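Local coordinates for protein GAF (Saccharomyces cerevisiae, PDB 1F5M) that catalyses the thioredoxin-dependent reduction of the R-sulfoxide of free methionine, protecting yeast against oxidative stress, and has the fold of a GAF domain, at residues T129-V134 and I150-Y155; S51-A56 and N65-Y70; V135-N140 and K168-I173; N20-L25 and D159-E164. All blocks are in the same frame, centred on the assembly; numbering follows the deposited sequence.

Overall arrangement
Contacts 1, 2 and 3 are buried and belong to one antiparallel sheet and its helical cover, whereas contact 4, partly buried, joins two helix starts on the helical side. Contact 1 pairs strands 131-138 and 144-152 by backbone hydrogen bonds; contact 3 uses the continuation of the first strand, whose Ile137 now meets helix 160-176 without a hydrogen bond. Contact 2 sets helix 42-59 on strand 64-72, next to 144-152, again by packing without hydrogen bonds, and reaches contact 3 where Phe69 touches Ile137 and Ile173. It also reaches contact 1, since Asn65 bonds to Thr129. Contact 4 shares helix 160-176 with contact 3 but is joined by a salt bridge, a water and packing round Val161.

Contact 1: T129-V134 and I150-Y155; sequences TKSEIV and IDCLDY
Lys130 lays its extended chain across the ring of Tyr155, with CD 3.8 Å from the ring centroid and 16° off the normal, a CH-pi contact over one face. The same CD comes within 3.2 Å of Leu153 O. Next along the chain, Ser131 has its OG between backbone N and carbonyl carbon (chi1 58°), which turns the hydroxyl to Asp154 O in the carbonyl plane at 2.5 Å; OG also bonds to Gly157. Lys130 N and Ser131 N both donate to Cys152 O, at 2.9 and 3.2 Å, making a classic beta bulge at the open end of the hairpin. Beyond it Ile133 and Ile150 exchange two backbone bonds and lie side by side on the face covered by helix 160-176. On the face of Glu132 and Asp151, Asp151 OD2 accepts from Thr129 OG1, which comes in above the carboxylate plane (2.7 Å), while Asp151 OD1 stands 3.4 Å from Glu132 OE1. Without that acceptor, with an alanine replacing Asp151, the Thr129 hydroxyl would probably keep its bond from Asn65 but turn more freely. Glu132, Asp151 and Asp149 gather three carboxylates on the side of helix 99-107, consistent with a polar pocket there.

Contact 2: S51-A56 and N65-Y70; sequences SLIWHA and NWAGFY
Ala67 points its methyl at the helix, where Ile53 CG2 lies 3.7 Å from Ala67 CB and Trp54 CB lies 4.2 Å from Ala67 CB. The other branch of Ile53 carries CD1 to Phe69 CZ, 3.9 Å away. Trp54 has CG anti to its backbone N (chi1 173°), which swings the indole along the strand until CZ3 is 3.6 Å from Asn65 C, with Asn65 O at the ring's edge and in its plane. Cutting Trp54 back to an alanine is likely to open a gap beside the Asn65-Trp66 backbone, where the six-membered ring now packs. Farther out, Asn65 and Trp66 form a classic beta bulge against Asp151, and Asn65 ND2 bonds to Thr129 and Asp126. The helix is backed by helix 21-36 through Leu52 and Ala56, while Ser51 OG bonds to Gly87 O of the second subunit. Helix and strand run nearly antiparallel (155° between the short segments, axes 7.3 Å apart), helix 42-59 packing on the central antiparallel sheet as in GAF domains.

Contact 3: V135-N140 and K168-I173; sequences VPIISN and KLAKLI
The C-terminal helix of the GAF domain beds onto the sheet here, Ala170 on the helix meeting Ile137 on strand 131-138. The small alanine brings the backbones close: its CA is 4.9 Å from that of Ile137. Ala170 CB lies 3.9 Å from Ile137 CG1, and is met as well by Pro136 O and, more loosely, by Val135 CG1 at 4.3 Å. With chi1 at -64°, Ile137 sends CG1 anti to its carbonyl carbon and CG2 anti to its backbone N, which puts both branches on Ala170, CG1 against the methyl and CG2 3.8 Å from Ala170 O; Ile137 CG2 also reaches Ile173 CG2 at 4.0 Å. The side chains of Ile137 and Ile173 cross at about a right angle. Phe69 touches both of them, and Tyr32 of helix 21-36 packs on Ile173. No hydrogen bond crosses between the two segments, which are held by van der Waals packing. Helix and strand run in nearly the same direction, 30° apart, as befits the final helix of a GAF domain returning over its own antiparallel sheet.

Contact 4: N20-L25 and D159-E164; sequences NKEEIL and DHVDKE
Asp162 OD1 is gripped by two groups, Lys21 NZ at 2.9 Å and the hydroxyl of Tyr57. The lysine comes in on the syn side, 31° out of the carboxylate plane, in a salt bridge at the end of a fully extended chain whose CG is anti to the backbone N (chi1 -172°). Lys21 NZ also donates to a water 2.6 Å away, and that water donates to Asp159 OD1, linking the ammonium to a second carboxylate. The two acids form a capping box at the start of helix 160-176: Asp162 OD2 accepts from Asp159 N at 2.9 Å, and Asp159 OD2 in return accepts weakly from Asp162 N; Val161 N gives Asp159 OD2 a further capping bond at 2.8 Å. Helix 21-36 runs alongside, 23° from parallel, backing the helices 42-59 and 160-176 that pack on the GAF sheet. Beside the salt bridge Val161 CG1 meets the end of the lysine, 3.9 Å from Lys21 CE, and packs 4.0 Å from Leu25 CD1. Phe165, one turn on, touches both Glu22 and Leu25.

Contact 1: T129-V134 and I150-Y155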
loop_
_atom_site.group_PDB
_atom_site.type_symbol
_atom_site.label_atom_id
_atom_site.label_comp_id
_atom_site.label_asym_id
_atom_site.label_seq_id
_atom_site.Cartn_x
_atom_site.Cartn_y
_atom_site.Cartn_z
ATOM N N THR B 129 -17.904 4.225 2.476
ATOM C CA THR B 129 -17.995 3.169 1.526
ATOM C C THR B 129 -19.481 2.828 1.341
ATOM O O THR B 129 -20.205 2.692 2.326
ATOM C CB THR B 129 -17.196 1.919 2.030
ATOM O OG1 THR B 129 -15.787 2.215 2.047
ATOM C CG2 THR B 129 -17.435 0.723 1.091
ATOM N N LYS B 130 -19.937 2.711 0.093
ATOM C CA LYS B 130 -21.334 2.341 -0.170
ATOM C C LYS B 130 -21.463 0.996 -0.846
ATOM O O LYS B 130 -22.482 0.336 -0.696
ATOM C CB LYS B 130 -22.039 3.404 -1.034
ATOM C CG LYS B 130 -22.625 4.536 -0.206
ATOM C CD LYS B 130 -23.113 5.679 -1.112
ATOM C CE LYS B 130 -23.647 6.780 -0.156
ATOM N NZ LYS B 130 -24.122 7.948 -0.899
ATOM N N SER B 131 -20.489 0.615 -1.664
ATOM C CA SER B 131 -20.553 -0.692 -2.301
ATOM C C SER B 131 -19.194 -1.281 -2.218
ATOM O O SER B 131 -18.228 -0.547 -2.006
ATOM C CB SER B 131 -21.077 -0.648 -3.755
ATOM O OG SER B 131 -20.327 0.164 -4.616
ATOM N N GLU B 132 -19.110 -2.607 -2.379
ATOM C CA GLU B 132 -17.858 -3.333 -2.193
ATOM C C GLU B 132 -17.831 -4.699 -2.903
ATOM O O GLU B 132 -18.874 -5.335 -3.156
ATOM C CB GLU B 132 -17.642 -3.526 -0.659
ATOM C CG GLU B 132 -16.275 -4.094 -0.216
ATOM C CD GLU B 132 -16.033 -4.121 1.336
ATOM O OE1 GLU B 132 -14.994 -4.668 1.788
ATOM O OE2 GLU B 132 -16.857 -3.594 2.123
ATOM N N ILE B 133 -16.632 -5.129 -3.270
ATOM C CA ILE B 133 -16.434 -6.438 -3.888
ATOM C C ILE B 133 -15.232 -7.085 -3.230
ATOM O O ILE B 133 -14.151 -6.449 -3.056
ATOM C CB ILE B 133 -16.243 -6.355 -5.423
ATOM C CG1 ILE B 133 -16.096 -7.764 -6.016
ATOM C CG2 ILE B 133 -15.003 -5.513 -5.748
ATOM C CD1 ILE B 133 -16.244 -7.839 -7.526
ATOM N N VAL B 134 -15.405 -8.335 -2.817
ATOM C CA VAL B 134 -14.308 -9.061 -2.164
ATOM C C VAL B 134 -14.150 -10.407 -2.807
ATOM O O VAL B 134 -15.104 -11.187 -2.921
ATOM C CB VAL B 134 -14.527 -9.277 -0.658
ATOM C CG1 VAL B 134 -13.281 -9.920 -0.049
ATOM C CG2 VAL B 134 -14.813 -7.964 0.008
ATOM N N ILE B 150 -12.064 -4.328 -2.670
ATOM C CA ILE B 150 -12.214 -2.987 -3.276
ATOM C C ILE B 150 -13.444 -2.277 -2.745
ATOM O O ILE B 150 -14.562 -2.867 -2.772
ATOM C CB ILE B 150 -12.342 -3.086 -4.801
ATOM C CG1 ILE B 150 -11.245 -3.996 -5.356
ATOM C CG2 ILE B 150 -12.261 -1.711 -5.431
ATOM C CD1 ILE B 150 -11.223 -4.069 -6.923
ATOM N N ASP B 151 -13.301 -1.019 -2.294
ATOM C CA ASP B 151 -14.469 -0.261 -1.769
ATOM C C ASP B 151 -14.815 0.828 -2.799
ATOM O O ASP B 151 -13.914 1.375 -3.447
ATOM C CB ASP B 151 -14.186 0.502 -0.463
ATOM C CG ASP B 151 -14.046 -0.386 0.740
ATOM O OD1 ASP B 151 -13.959 -1.606 0.585
ATOM O OD2 ASP B 151 -13.981 0.154 1.873
ATOM N N CYS B 152 -16.106 1.155 -2.919
ATOM C CA CYS B 152 -16.569 2.215 -3.830
ATOM C C CYS B 152 -17.431 3.227 -3.095
ATOM O O CYS B 152 -18.244 2.856 -2.238
ATOM C CB CYS B 152 -17.373 1.585 -4.999
ATOM S SG CYS B 152 -18.094 2.756 -6.191
ATOM N N LEU B 153 -17.333 4.496 -3.486
ATOM C CA LEU B 153 -18.117 5.563 -2.856
ATOM C C LEU B 153 -19.568 5.614 -3.287
ATOM O O LEU B 153 -20.361 6.284 -2.641
ATOM C CB LEU B 153 -17.492 6.926 -3.126
ATOM C CG LEU B 153 -16.120 7.086 -2.447
ATOM C CD1 LEU B 153 -15.521 8.423 -2.845
ATOM C CD2 LEU B 153 -16.264 7.017 -0.961
ATOM N N ASP B 154 -19.904 4.950 -4.395
ATOM C CA ASP B 154 -21.304 4.918 -4.855
ATOM C C ASP B 154 -21.863 3.514 -4.667
ATOM O O ASP B 154 -21.098 2.547 -4.596
ATOM C CB ASP B 154 -21.422 5.252 -6.362
ATOM C CG ASP B 154 -20.830 6.625 -6.746
ATOM O OD1 ASP B 154 -21.129 7.634 -6.076
ATOM O OD2 ASP B 154 -20.086 6.695 -7.760
ATOM N N TYR B 155 -23.193 3.395 -4.596
ATOM C CA TYR B 155 -23.836 2.085 -4.518
ATOM C C TYR B 155 -23.646 1.430 -5.887
ATOM O O TYR B 155 -23.358 2.108 -6.872
ATOM C CB TYR B 155 -25.366 2.205 -4.303
ATOM C CG TYR B 155 -25.786 2.839 -2.992
ATOM C CD1 TYR B 155 -26.308 4.124 -2.950
ATOM C CD2 TYR B 155 -25.602 2.173 -1.791
ATOM C CE1 TYR B 155 -26.637 4.746 -1.750
ATOM C CE2 TYR B 155 -25.922 2.787 -0.580
ATOM C CZ TYR B 155 -26.434 4.080 -0.581
ATOM O OH TYR B 155 -26.651 4.734 0.604
#

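Contact 2: S51-A56 and N65-Y70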
loop_
_atom_site.group_PDB
_atom_site.type_symbol
_atom_site.label_atom_id
_atom_site.label_comp_id
_atom_site.label_asym_id
_atom_site.label_seq_id
_atom_site.Cartn_x
_atom_site.Cartn_y
_atom_site.Cartn_z
ATOM N N SER B 51 -1.719 -1.134 -6.295
ATOM C CA SER B 51 -1.627 0.059 -7.126
ATOM C C SER B 51 -2.252 -0.150 -8.542
ATOM O O SER B 51 -2.867 0.752 -9.115
ATOM C CB SER B 51 -0.158 0.436 -7.250
ATOM O OG SER B 51 -0.027 1.576 -8.023
ATOM N N LEU B 52 -2.090 -1.344 -9.096
ATOM C CA LEU B 52 -2.616 -1.705 -10.418
ATOM C C LEU B 52 -4.156 -1.614 -10.344
ATOM O O LEU B 52 -4.798 -0.906 -11.152
ATOM C CB LEU B 52 -2.196 -3.160 -10.789
ATOM C CG LEU B 52 -0.744 -3.335 -11.275
ATOM C CD1 LEU B 52 -0.407 -4.818 -11.604
ATOM C CD2 LEU B 52 -0.565 -2.450 -12.539
ATOM N N ILE B 53 -4.720 -2.233 -9.317
ATOM C CA ILE B 53 -6.185 -2.271 -9.149
ATOM C C ILE B 53 -6.757 -0.868 -8.960
ATOM O O ILE B 53 -7.711 -0.486 -9.622
ATOM C CB ILE B 53 -6.558 -3.143 -7.949
ATOM C CG1 ILE B 53 -6.125 -4.589 -8.232
ATOM C CG2 ILE B 53 -8.073 -3.055 -7.653
ATOM C CD1 ILE B 53 -6.135 -5.457 -7.015
ATOM N N TRP B 54 -6.094 -0.080 -8.115
ATOM C CA TRP B 54 -6.539 1.260 -7.793
ATOM C C TRP B 54 -6.638 2.107 -9.071
ATOM O O TRP B 54 -7.672 2.709 -9.352
ATOM C CB TRP B 54 -5.531 1.947 -6.807
ATOM C CG TRP B 54 -5.892 3.423 -6.594
ATOM C CD1 TRP B 54 -5.620 4.465 -7.431
ATOM C CD2 TRP B 54 -6.688 3.948 -5.546
ATOM N NE1 TRP B 54 -6.201 5.612 -6.970
ATOM C CE2 TRP B 54 -6.865 5.329 -5.805
ATOM C CE3 TRP B 54 -7.292 3.385 -4.405
ATOM C CZ2 TRP B 54 -7.615 6.171 -4.958
ATOM C CZ3 TRP B 54 -8.043 4.220 -3.560
ATOM C CH2 TRP B 54 -8.193 5.606 -3.845
ATOM N N HIS B 55 -5.535 2.178 -9.823
ATOM C CA HIS B 55 -5.499 2.972 -11.031
ATOM C C HIS B 55 -6.413 2.469 -12.133
ATOM O O HIS B 55 -6.963 3.280 -12.882
ATOM C CB HIS B 55 -4.062 3.089 -11.517
ATOM C CG HIS B 55 -3.210 3.922 -10.606
ATOM N ND1 HIS B 55 -3.225 5.308 -10.628
ATOM C CD2 HIS B 55 -2.431 3.571 -9.560
ATOM C CE1 HIS B 55 -2.497 5.769 -9.628
ATOM N NE2 HIS B 55 -2.009 4.731 -8.958
ATOM N N ALA B 56 -6.549 1.164 -12.264
ATOM C CA ALA B 56 -7.472 0.620 -13.273
ATOM C C ALA B 56 -8.893 1.128 -13.001
ATOM O O ALA B 56 -9.586 1.640 -13.910
ATOM C CB ALA B 56 -7.482 -0.901 -13.247
ATOM N N ASN B 65 -12.559 4.121 -3.327
ATOM C CA ASN B 65 -11.873 4.727 -2.199
ATOM C C ASN B 65 -10.947 3.728 -1.518
ATOM O O ASN B 65 -10.229 4.082 -0.592
ATOM C CB ASN B 65 -12.834 5.333 -1.153
ATOM C CG ASN B 65 -13.960 4.399 -0.726
ATOM O OD1 ASN B 65 -14.707 3.888 -1.547
ATOM N ND2 ASN B 65 -14.117 4.226 0.581
ATOM N N TRP B 66 -10.923 2.493 -1.991
ATOM C CA TRP B 66 -9.998 1.556 -1.367
ATOM C C TRP B 66 -9.779 0.391 -2.268
ATOM O O TRP B 66 -10.740 -0.107 -2.898
ATOM C CB TRP B 66 -10.554 1.064 -0.058
ATOM C CG TRP B 66 -9.543 0.689 0.942
ATOM C CD1 TRP B 66 -8.955 1.533 1.849
ATOM C CD2 TRP B 66 -9.029 -0.620 1.221
ATOM N NE1 TRP B 66 -8.128 0.835 2.674
ATOM C CE2 TRP B 66 -8.142 -0.486 2.325
ATOM C CE3 TRP B 66 -9.229 -1.883 0.667
ATOM C CZ2 TRP B 66 -7.460 -1.563 2.882
ATOM C CZ3 TRP B 66 -8.551 -2.977 1.230
ATOM C CH2 TRP B 66 -7.675 -2.802 2.332
ATOM N N ALA B 67 -8.515 -0.033 -2.390
ATOM C CA ALA B 67 -8.215 -1.211 -3.192
ATOM C C ALA B 67 -7.056 -1.840 -2.521
ATOM O O ALA B 67 -5.952 -1.233 -2.440
ATOM C CB ALA B 67 -7.888 -0.844 -4.670
ATOM N N GLY B 68 -7.256 -3.064 -2.053
ATOM C CA GLY B 68 -6.176 -3.701 -1.334
ATOM C C GLY B 68 -6.398 -5.117 -0.932
ATOM O O GLY B 68 -7.278 -5.817 -1.474
ATOM N N PHE B 69 -5.618 -5.552 0.050
ATOM C CA PHE B 69 -5.652 -6.942 0.506
ATOM C C PHE B 69 -5.641 -7.200 2.017
ATOM O O PHE B 69 -5.156 -6.360 2.806
ATOM C CB PHE B 69 -4.435 -7.725 -0.017
ATOM C CG PHE B 69 -4.242 -7.667 -1.518
ATOM C CD1 PHE B 69 -3.669 -6.531 -2.127
ATOM C CD2 PHE B 69 -4.727 -8.706 -2.324
ATOM C CE1 PHE B 69 -3.600 -6.430 -3.527
ATOM C CE2 PHE B 69 -4.657 -8.603 -3.741
ATOM C CZ PHE B 69 -4.101 -7.466 -4.329
ATOM N N TYR B 70 -6.138 -8.402 2.381
ATOM C CA TYR B 70 -6.086 -8.930 3.755
ATOM C C TYR B 70 -5.490 -10.314 3.531
ATOM O O TYR B 70 -5.704 -10.897 2.485
ATOM C CB TYR B 70 -7.459 -9.061 4.400
ATOM C CG TYR B 70 -7.947 -7.744 4.962
ATOM C CD1 TYR B 70 -8.546 -6.786 4.134
ATOM C CD2 TYR B 70 -7.752 -7.426 6.308
ATOM C CE1 TYR B 70 -8.926 -5.563 4.628
ATOM C CE2 TYR B 70 -8.141 -6.175 6.817
ATOM C CZ TYR B 70 -8.721 -5.255 5.978
ATOM O OH TYR B 70 -9.108 -3.996 6.461
#

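Contact 3: V135-N140 and K168-I173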
loop_
_atom_site.group_PDB
_atom_site.type_symbol
_atom_site.label_atom_id
_atom_site.label_comp_id
_atom_site.label_asym_id
_atom_site.label_seq_id
_atom_site.Cartn_x
_atom_site.Cartn_y
_atom_site.Cartn_z
ATOM N N VAL B 135 -12.932 -10.646 -3.276
ATOM C CA VAL B 135 -12.585 -11.877 -3.960
ATOM C C VAL B 135 -11.545 -12.670 -3.159
ATOM O O VAL B 135 -10.407 -12.182 -2.873
ATOM C CB VAL B 135 -12.038 -11.555 -5.371
ATOM C CG1 VAL B 135 -11.625 -12.821 -6.121
ATOM C CG2 VAL B 135 -13.061 -10.765 -6.155
ATOM N N PRO B 136 -11.895 -13.902 -2.769
ATOM C CA PRO B 136 -10.916 -14.695 -1.994
ATOM C C PRO B 136 -9.782 -15.319 -2.829
ATOM O O PRO B 136 -9.985 -15.762 -3.961
ATOM C CB PRO B 136 -11.788 -15.744 -1.323
ATOM C CG PRO B 136 -12.792 -16.025 -2.362
ATOM C CD PRO B 136 -13.148 -14.654 -2.965
ATOM N N ILE B 137 -8.563 -15.308 -2.269
ATOM C CA ILE B 137 -7.398 -15.860 -2.932
ATOM C C ILE B 137 -7.282 -17.274 -2.388
ATOM O O ILE B 137 -7.192 -17.460 -1.179
ATOM C CB ILE B 137 -6.151 -15.013 -2.585
ATOM C CG1 ILE B 137 -6.340 -13.590 -3.157
ATOM C CG2 ILE B 137 -4.909 -15.636 -3.144
ATOM C CD1 ILE B 137 -5.442 -12.566 -2.476
ATOM N N ILE B 138 -7.277 -18.266 -3.278
ATOM C CA ILE B 138 -7.260 -19.675 -2.848
ATOM C C ILE B 138 -5.964 -20.418 -3.101
ATOM O O ILE B 138 -5.356 -20.255 -4.151
ATOM C CB ILE B 138 -8.420 -20.452 -3.553
ATOM C CG1 ILE B 138 -9.746 -19.704 -3.340
ATOM C CG2 ILE B 138 -8.461 -21.898 -3.054
ATOM C CD1 ILE B 138 -10.165 -19.621 -1.888
ATOM N N SER B 139 -5.542 -21.240 -2.141
ATOM C CA SER B 139 -4.293 -22.002 -2.295
ATOM C C SER B 139 -4.495 -23.245 -3.169
ATOM O O SER B 139 -5.632 -23.637 -3.474
ATOM C CB SER B 139 -3.787 -22.482 -0.935
ATOM O OG SER B 139 -4.769 -23.323 -0.356
ATOM N N ASN B 140 -3.391 -23.866 -3.567
ATOM C CA ASN B 140 -3.478 -25.095 -4.366
ATOM C C ASN B 140 -4.280 -26.063 -3.531
ATOM O O ASN B 140 -5.137 -26.811 -4.017
ATOM C CB ASN B 140 -2.100 -25.691 -4.595
ATOM C CG ASN B 140 -1.262 -24.841 -5.483
ATOM O OD1 ASN B 140 -1.791 -24.089 -6.296
ATOM N ND2 ASN B 140 0.058 -24.948 -5.353
ATOM N N LYS B 168 -9.240 -14.111 -11.672
ATOM C CA LYS B 168 -8.097 -14.558 -12.471
ATOM C C LYS B 168 -6.837 -14.024 -11.784
ATOM O O LYS B 168 -5.814 -14.719 -11.690
ATOM C CB LYS B 168 -8.124 -13.963 -13.859
ATOM C CG LYS B 168 -9.081 -14.648 -14.830
ATOM C CD LYS B 168 -9.240 -13.795 -16.110
ATOM C CE LYS B 168 -10.188 -14.493 -17.087
ATOM N NZ LYS B 168 -10.477 -13.676 -18.295
ATOM N N LEU B 169 -6.953 -12.797 -11.285
ATOM C CA LEU B 169 -5.842 -12.140 -10.613
ATOM C C LEU B 169 -5.457 -12.875 -9.338
ATOM O O LEU B 169 -4.275 -12.961 -9.004
ATOM C CB LEU B 169 -6.200 -10.688 -10.265
ATOM C CG LEU B 169 -5.098 -9.894 -9.513
ATOM C CD1 LEU B 169 -3.825 -9.815 -10.384
ATOM C CD2 LEU B 169 -5.614 -8.474 -9.218
ATOM N N ALA B 170 -6.459 -13.358 -8.617
ATOM C CA ALA B 170 -6.255 -14.073 -7.385
ATOM C C ALA B 170 -5.487 -15.358 -7.694
ATOM O O ALA B 170 -4.630 -15.776 -6.926
ATOM C CB ALA B 170 -7.649 -14.386 -6.698
ATOM N N LYS B 171 -5.799 -15.994 -8.814
ATOM C CA LYS B 171 -5.087 -17.223 -9.172
ATOM C C LYS B 171 -3.605 -16.942 -9.512
ATOM O O LYS B 171 -2.710 -17.738 -9.184
ATOM C CB LYS B 171 -5.800 -17.913 -10.339
ATOM C CG LYS B 171 -7.101 -18.573 -9.930
ATOM C CD LYS B 171 -7.802 -19.152 -11.145
ATOM C CE LYS B 171 -9.149 -19.763 -10.755
ATOM N NZ LYS B 171 -10.043 -18.754 -10.057
ATOM N N LEU B 172 -3.358 -15.795 -10.127
ATOM C CA LEU B 172 -2.008 -15.394 -10.511
ATOM C C LEU B 172 -1.188 -15.039 -9.280
ATOM O O LEU B 172 0.063 -15.167 -9.275
ATOM C CB LEU B 172 -2.041 -14.171 -11.460
ATOM C CG LEU B 172 -2.494 -14.338 -12.900
ATOM C CD1 LEU B 172 -2.399 -13.019 -13.650
ATOM C CD2 LEU B 172 -1.640 -15.393 -13.571
ATOM N N ILE B 173 -1.885 -14.569 -8.250
ATOM C CA ILE B 173 -1.254 -14.190 -6.996
ATOM C C ILE B 173 -0.860 -15.484 -6.298
ATOM O O ILE B 173 0.273 -15.629 -5.802
ATOM C CB ILE B 173 -2.250 -13.372 -6.113
ATOM C CG1 ILE B 173 -2.277 -11.925 -6.614
ATOM C CG2 ILE B 173 -1.891 -13.462 -4.627
ATOM C CD1 ILE B 173 -3.298 -11.052 -5.957
#

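Contact 4: N20-L25 and D159-E164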
loop_
_atom_site.group_PDB
_atom_site.type_symbol
_atom_site.label_atom_id
_atom_site.label_comp_id
_atom_site.label_asym_id
_atom_site.label_seq_id
_atom_site.Cartn_x
_atom_site.Cartn_y
_atom_site.Cartn_z
ATOM N N ASN B 20 -11.082 0.583 -23.394
ATOM C CA ASN B 20 -12.319 0.024 -22.850
ATOM C C ASN B 20 -11.977 -0.918 -21.695
ATOM O O ASN B 20 -10.857 -1.407 -21.602
ATOM C CB ASN B 20 -13.071 -0.734 -23.935
ATOM C CG ASN B 20 -12.233 -1.835 -24.582
ATOM O OD1 ASN B 20 -12.128 -1.892 -25.810
ATOM N ND2 ASN B 20 -11.650 -2.713 -23.770
ATOM N N LYS B 21 -12.949 -1.185 -20.831
ATOM C CA LYS B 21 -12.729 -2.022 -19.667
ATOM C C LYS B 21 -12.009 -3.373 -19.900
ATOM O O LYS B 21 -11.116 -3.737 -19.129
ATOM C CB LYS B 21 -14.068 -2.231 -18.935
ATOM C CG LYS B 21 -13.938 -2.931 -17.578
ATOM C CD LYS B 21 -15.240 -2.864 -16.827
ATOM C CE LYS B 21 -15.097 -3.403 -15.415
ATOM N NZ LYS B 21 -16.371 -3.204 -14.643
ATOM N N GLU B 22 -12.369 -4.117 -20.948
ATOM C CA GLU B 22 -11.683 -5.385 -21.179
ATOM C C GLU B 22 -10.194 -5.164 -21.407
ATOM O O GLU B 22 -9.373 -5.920 -20.899
ATOM C CB GLU B 22 -12.299 -6.142 -22.369
ATOM C CG GLU B 22 -13.848 -6.307 -22.267
ATOM C CD GLU B 22 -14.354 -6.754 -20.866
ATOM O OE1 GLU B 22 -14.043 -7.908 -20.467
ATOM O OE2 GLU B 22 -15.069 -5.957 -20.178
ATOM N N GLU B 23 -9.844 -4.132 -22.166
ATOM C CA GLU B 23 -8.423 -3.834 -22.444
ATOM C C GLU B 23 -7.664 -3.508 -21.160
ATOM O O GLU B 23 -6.549 -3.992 -20.934
ATOM C CB GLU B 23 -8.268 -2.611 -23.359
ATOM C CG GLU B 23 -8.735 -2.767 -24.782
ATOM C CD GLU B 23 -8.348 -1.560 -25.638
ATOM O OE1 GLU B 23 -8.780 -0.424 -25.310
ATOM O OE2 GLU B 23 -7.604 -1.746 -26.639
ATOM N N ILE B 24 -8.263 -2.634 -20.349
ATOM C CA ILE B 24 -7.667 -2.198 -19.099
ATOM C C ILE B 24 -7.424 -3.366 -18.139
ATOM O O ILE B 24 -6.363 -3.493 -17.541
ATOM C CB ILE B 24 -8.572 -1.131 -18.434
ATOM C CG1 ILE B 24 -8.597 0.122 -19.312
ATOM C CG2 ILE B 24 -8.089 -0.817 -17.028
ATOM C CD1 ILE B 24 -9.436 1.236 -18.740
ATOM N N LEU B 25 -8.391 -4.244 -18.003
ATOM C CA LEU B 25 -8.226 -5.351 -17.080
ATOM C C LEU B 25 -7.276 -6.400 -17.629
ATOM O O LEU B 25 -6.542 -7.078 -16.868
ATOM C CB LEU B 25 -9.601 -5.969 -16.768
ATOM C CG LEU B 25 -10.614 -4.968 -16.182
ATOM C CD1 LEU B 25 -11.908 -5.675 -15.798
ATOM C CD2 LEU B 25 -10.004 -4.298 -14.976
ATOM N N ASP B 159 -19.716 -5.485 -10.714
ATOM C CA ASP B 159 -20.553 -6.498 -11.353
ATOM C C ASP B 159 -19.721 -7.766 -11.598
ATOM O O ASP B 159 -18.537 -7.828 -11.219
ATOM C CB ASP B 159 -21.120 -5.947 -12.661
ATOM C CG ASP B 159 -20.038 -5.582 -13.658
ATOM O OD1 ASP B 159 -20.200 -4.582 -14.398
ATOM O OD2 ASP B 159 -19.042 -6.302 -13.723
ATOM N N HIS B 160 -20.300 -8.766 -12.238
ATOM C CA HIS B 160 -19.553 -10.009 -12.435
ATOM C C HIS B 160 -18.355 -10.003 -13.397
ATOM O O HIS B 160 -17.630 -10.995 -13.459
ATOM C CB HIS B 160 -20.512 -11.149 -12.767
ATOM C CG HIS B 160 -21.294 -11.599 -11.578
ATOM N ND1 HIS B 160 -22.344 -10.875 -11.068
ATOM C CD2 HIS B 160 -21.095 -12.629 -10.722
ATOM C CE1 HIS B 160 -22.758 -11.434 -9.942
ATOM N NE2 HIS B 160 -22.013 -12.499 -9.712
ATOM N N VAL B 161 -18.165 -8.928 -14.166
ATOM C CA VAL B 161 -16.981 -8.833 -15.013
ATOM C C VAL B 161 -15.820 -8.521 -14.046
ATOM O O VAL B 161 -14.702 -8.963 -14.249
ATOM C CB VAL B 161 -17.071 -7.656 -16.032
ATOM C CG1 VAL B 161 -15.629 -7.103 -16.352
ATOM C CG2 VAL B 161 -17.739 -8.137 -17.316
ATOM N N ASP B 162 -16.092 -7.749 -12.997
ATOM C CA ASP B 162 -15.065 -7.421 -12.009
ATOM C C ASP B 162 -14.660 -8.710 -11.290
ATOM O O ASP B 162 -13.479 -8.953 -11.031
ATOM C CB ASP B 162 -15.627 -6.431 -10.995
ATOM C CG ASP B 162 -15.977 -5.112 -11.636
ATOM O OD1 ASP B 162 -15.135 -4.653 -12.429
ATOM O OD2 ASP B 162 -17.063 -4.560 -11.351
ATOM N N LYS B 163 -15.649 -9.525 -10.958
ATOM C CA LYS B 163 -15.401 -10.796 -10.284
ATOM C C LYS B 163 -14.568 -11.720 -11.154
ATOM O O LYS B 163 -13.677 -12.449 -10.660
ATOM C CB LYS B 163 -16.727 -11.518 -9.986
ATOM C CG LYS B 163 -16.487 -12.996 -9.480
ATOM C CD LYS B 163 -17.805 -13.780 -9.303
ATOM C CE LYS B 163 -17.525 -15.272 -9.084
ATOM N NZ LYS B 163 -18.816 -15.960 -8.849
ATOM N N GLU B 164 -14.904 -11.742 -12.447
ATOM C CA GLU B 164 -14.228 -12.623 -13.366
ATOM C C GLU B 164 -12.756 -12.233 -13.443
ATOM O O GLU B 164 -11.888 -13.111 -13.307
ATOM C CB GLU B 164 -14.858 -12.563 -14.761
ATOM C CG GLU B 164 -14.266 -13.569 -15.721
ATOM C CD GLU B 164 -15.067 -13.714 -17.001
ATOM O OE1 GLU B 164 -15.259 -14.868 -17.398
ATOM O OE2 GLU B 164 -15.509 -12.694 -17.610
HETATM O O HOH W 1 -18.373 -4.063 -15.979
#